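Side-chain contacts in DUF5618 domain-containing protein (PDB 3MFN), which is of unknown function but folds as a small, mainly helical domain of the DUF5618 family: residues S63-V66 against K67-G70; G86-K90 against G91-V95. One frame throughout, in Å; residues are numbered along the deposited sequence.

Interaction 1 of 2, residues S63-V66 against K67-G70; sequences SKYV and KMAG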
# COMPACT_ATOMS: atom_id res chain seq x y z
N SER A 63 11.43 10.04 5.07
CA SER A 63 10.17 9.61 5.67
C SER A 63 9.36 10.73 6.27
O SER A 63 8.12 10.71 6.27
CB SER A 63 10.41 8.53 6.77
OG SER A 63 10.89 7.38 6.19
N LYS A 64 10.03 11.72 6.79
CA LYS A 64 9.39 12.88 7.39
C LYS A 64 8.41 13.51 6.40
O LYS A 64 7.28 13.89 6.74
CB LYS A 64 10.53 13.81 7.79
CG LYS A 64 10.19 15.13 8.41
CD LYS A 64 11.47 16.03 8.50
CE LYS A 64 12.70 15.39 9.19
NZ LYS A 64 13.86 15.00 8.29
N TYR A 65 8.87 13.65 5.16
CA TYR A 65 8.09 14.31 4.13
C TYR A 65 7.13 13.39 3.47
O TYR A 65 6.05 13.81 3.04
CB TYR A 65 9.02 15.00 3.13
CG TYR A 65 9.68 16.22 3.75
CD1 TYR A 65 8.97 17.38 3.90
CD2 TYR A 65 11.00 16.19 4.19
CE1 TYR A 65 9.53 18.49 4.46
CE2 TYR A 65 11.59 17.30 4.78
CZ TYR A 65 10.84 18.45 4.89
OH TYR A 65 11.32 19.58 5.41
N VAL A 66 7.46 12.11 3.43
CA VAL A 66 6.49 11.11 3.02
C VAL A 66 5.28 11.09 3.97
O VAL A 66 4.12 11.09 3.54
CB VAL A 66 7.06 9.70 2.94
CG1 VAL A 66 5.90 8.80 2.58
CG2 VAL A 66 8.16 9.64 1.88
N LYS A 67 5.56 11.13 5.24
CA LYS A 67 4.49 11.25 6.25
C LYS A 67 3.60 12.51 6.10
O LYS A 67 2.37 12.43 6.09
CB LYS A 67 5.07 11.18 7.66
CG LYS A 67 5.58 9.81 8.03
CD LYS A 67 6.43 9.85 9.28
CE LYS A 67 6.94 8.47 9.66
NZ LYS A 67 7.96 8.51 10.76
N MSE A 68 4.24 13.64 5.88
CA MSE A 68 3.60 14.94 5.74
C MSE A 68 2.76 15.00 4.51
O MSE A 68 1.58 15.44 4.56
CB MSE A 68 4.78 16.01 5.61
CG MSE A 68 4.32 17.35 5.81
SE MSE A 68 5.68 18.68 5.66
CE MSE A 68 7.00 18.09 6.91
N ALA A 69 3.31 14.47 3.41
CA ALA A 69 2.59 14.38 2.16
C ALA A 69 1.42 13.47 2.26
O ALA A 69 0.35 13.77 1.78
CB ALA A 69 3.47 13.95 0.98
N GLY A 70 1.62 12.31 2.85
CA GLY A 70 0.50 11.43 3.04
C GLY A 70 -0.64 12.02 3.84
O GLY A 70 -1.83 11.82 3.50
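Y65 and M68 (a selenomethionine) make the main side-chain contact, three residues apart on one helix and pointing the same way. Two torsions bring the methyl end of M68 back to the ring: CG lies anti to the backbone N (chi1 -165°), and the chain bends at chi3 (-54°). M68 CE then comes obliquely to Y65 CE1 and CD1, at 3.5 and 3.7 Å. M68 SE stands 5.0 Å from the centroid of the Y65 ring, also in an oblique approach, which makes this a Met-aromatic contact. Y65 also packs on I48 and K52 of helix 34-52, and A69 touches L49 there, so the Y65-A69 side of the turn meets that helix.

Apolar chain against backbone is the second kind of contact: K67 CG lies 3.2 Å from S63 O, and the aliphatic chain runs on, extended, from there.

Hydrogen bonds form the third. K67 N to S63 O, A69 N to Y65 O and G70 N to V66 O all span 2.8 to 2.9 Å. The bond from M68 N to K64 O is longer, at 3.2 Å. S63 OG bonds outward to G128 O. The four successive i to i+4 bonds identify regular alpha helix, here the opening turns of helix 63-85, and the Met-aromatic pair is an i to i+3 contact on it.

Interaction 2 of 2, residues G86-K90 against G91-V95; sequences GKKTK and GRKDV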
# COMPACT_ATOMS: atom_id res chain seq x y z
N GLY A 86 -21.31 16.14 5.69
CA GLY A 86 -21.58 17.03 6.80
C GLY A 86 -21.03 16.47 8.10
O GLY A 86 -19.87 16.00 8.18
N LYS A 87 -21.88 16.49 9.12
CA LYS A 87 -21.36 16.39 10.48
C LYS A 87 -21.87 15.16 11.19
O LYS A 87 -22.95 14.67 10.89
CB LYS A 87 -21.67 17.68 11.24
CG LYS A 87 -20.92 18.91 10.65
CD LYS A 87 -20.23 19.77 11.72
CE LYS A 87 -19.15 20.71 11.11
NZ LYS A 87 -17.73 20.25 11.24
N LYS A 88 -21.04 14.63 12.07
CA LYS A 88 -21.42 13.50 12.90
C LYS A 88 -21.89 14.08 14.22
O LYS A 88 -21.29 15.02 14.76
CB LYS A 88 -20.23 12.56 13.07
CG LYS A 88 -20.06 11.96 14.43
CD LYS A 88 -18.78 11.11 14.49
CE LYS A 88 -19.08 9.63 14.62
NZ LYS A 88 -19.24 9.32 16.03
N THR A 89 -22.99 13.54 14.73
CA THR A 89 -23.70 14.26 15.78
C THR A 89 -22.93 14.24 17.10
O THR A 89 -22.92 15.23 17.81
CB THR A 89 -25.15 13.75 15.91
OG1 THR A 89 -25.11 12.37 16.26
CG2 THR A 89 -25.88 13.91 14.56
N LYS A 90 -22.23 13.16 17.39
CA LYS A 90 -21.47 13.04 18.63
C LYS A 90 -20.01 12.63 18.43
O LYS A 90 -19.73 11.73 17.67
CB LYS A 90 -22.19 12.00 19.50
CG LYS A 90 -21.37 11.30 20.60
CD LYS A 90 -22.20 10.09 21.22
CE LYS A 90 -21.28 9.01 21.89
NZ LYS A 90 -21.15 9.21 23.38
N GLY A 91 -19.09 13.24 19.17
CA GLY A 91 -17.71 12.79 19.21
C GLY A 91 -16.96 13.23 17.96
O GLY A 91 -17.32 14.22 17.36
N ARG A 92 -15.91 12.50 17.59
CA ARG A 92 -15.10 12.83 16.44
C ARG A 92 -15.28 11.73 15.39
O ARG A 92 -15.44 10.59 15.72
CB ARG A 92 -13.61 12.88 16.83
CG ARG A 92 -13.26 13.93 17.93
CD ARG A 92 -11.76 13.93 18.17
NE ARG A 92 -11.32 14.93 19.13
CZ ARG A 92 -11.00 16.19 18.83
NH1 ARG A 92 -10.61 17.02 19.81
NH2 ARG A 92 -11.10 16.69 17.58
N LYS A 93 -15.10 12.11 14.14
CA LYS A 93 -15.08 11.20 13.01
C LYS A 93 -13.83 10.35 13.05
O LYS A 93 -12.81 10.71 13.66
CB LYS A 93 -15.12 11.98 11.71
CG LYS A 93 -16.27 12.92 11.57
CD LYS A 93 -16.18 13.78 10.31
CE LYS A 93 -17.45 14.58 10.09
NZ LYS A 93 -17.33 15.76 9.18
N ASP A 94 -13.93 9.18 12.44
CA ASP A 94 -12.77 8.34 12.21
C ASP A 94 -13.07 7.59 10.94
O ASP A 94 -14.07 7.86 10.29
CB ASP A 94 -12.55 7.36 13.37
CG ASP A 94 -13.75 6.47 13.61
OD1 ASP A 94 -14.64 6.33 12.74
OD2 ASP A 94 -13.81 5.95 14.74
N VAL A 95 -12.23 6.63 10.61
CA VAL A 95 -12.31 5.95 9.35
C VAL A 95 -13.64 5.24 9.21
O VAL A 95 -14.18 5.22 8.12
CB VAL A 95 -11.17 4.95 9.12
CG1 VAL A 95 -11.28 3.75 10.08
CG2 VAL A 95 -11.20 4.46 7.63
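K93 and K88 send their side chains into the bend of the loop from its two limbs, and each amino group ends on a backbone carbonyl. K93 leaves its backbone with CG anti to the carbonyl carbon (chi1 -56°) and stays extended beyond it, long enough to cross from one limb to the other. K93 NZ donates to G86 O over 2.7 Å, the donor tilted 19° from the carbonyl plane. The same NZ forms a salt bridge with D82, so a carbonyl and a carboxylate both hold this ammonium group, and the nearby carboxylate probably favours its charged form. K87 NZ, 5.0 Å from K93 NZ, adds a like charge that D82 is likely to offset in part.

K88 takes the other course. Bent at chi3 and chi4, it folds across the R92-K93 backbone, and K88 CD lies 3.6 Å from R92 O. The two lysines touch through their aliphatic parts, K88 CD to K93 CG at 4.3 Å, while their amino groups go to different carbonyls. K88 NZ turns to K90 O at 3.0 Å, meeting it almost head-on to the carbonyl (173°). With an alanine at K88, K90 O would probably lose this donor and a gap would open beside R92 O and K93 CG.

Backbone shape suits the bend: G86 and G91 both have positive phi, which favours glycine, and G86 is where the chain leaves helix 63-85. At the far end D94 occupies the N-cap position, its OD1 accepting from W97 N. K88 packs on W97 and K93 on Y98, both of helix 95-103, while V95 reaches F113 and Y117 of helix 107-126.

In the fold
Interaction 1 comes first along the chain and closes before interaction 2 opens. Helix 63-85 relates the two: residues 63-70 form its first turns, residues 86-94 form the loop that follows its last turn, and V95 opens helix 95-103. Their centres lie 25 Å apart and their nearest atoms about 13 Å, so they do not touch. Interaction 1 is partly buried and faces helix 34-52, whereas interaction 2 is a surface contact beside helices 95-103 and 107-126. The pair therefore marks the two ends of one helix, each tied to different neighbours within the same DUF5618 domain.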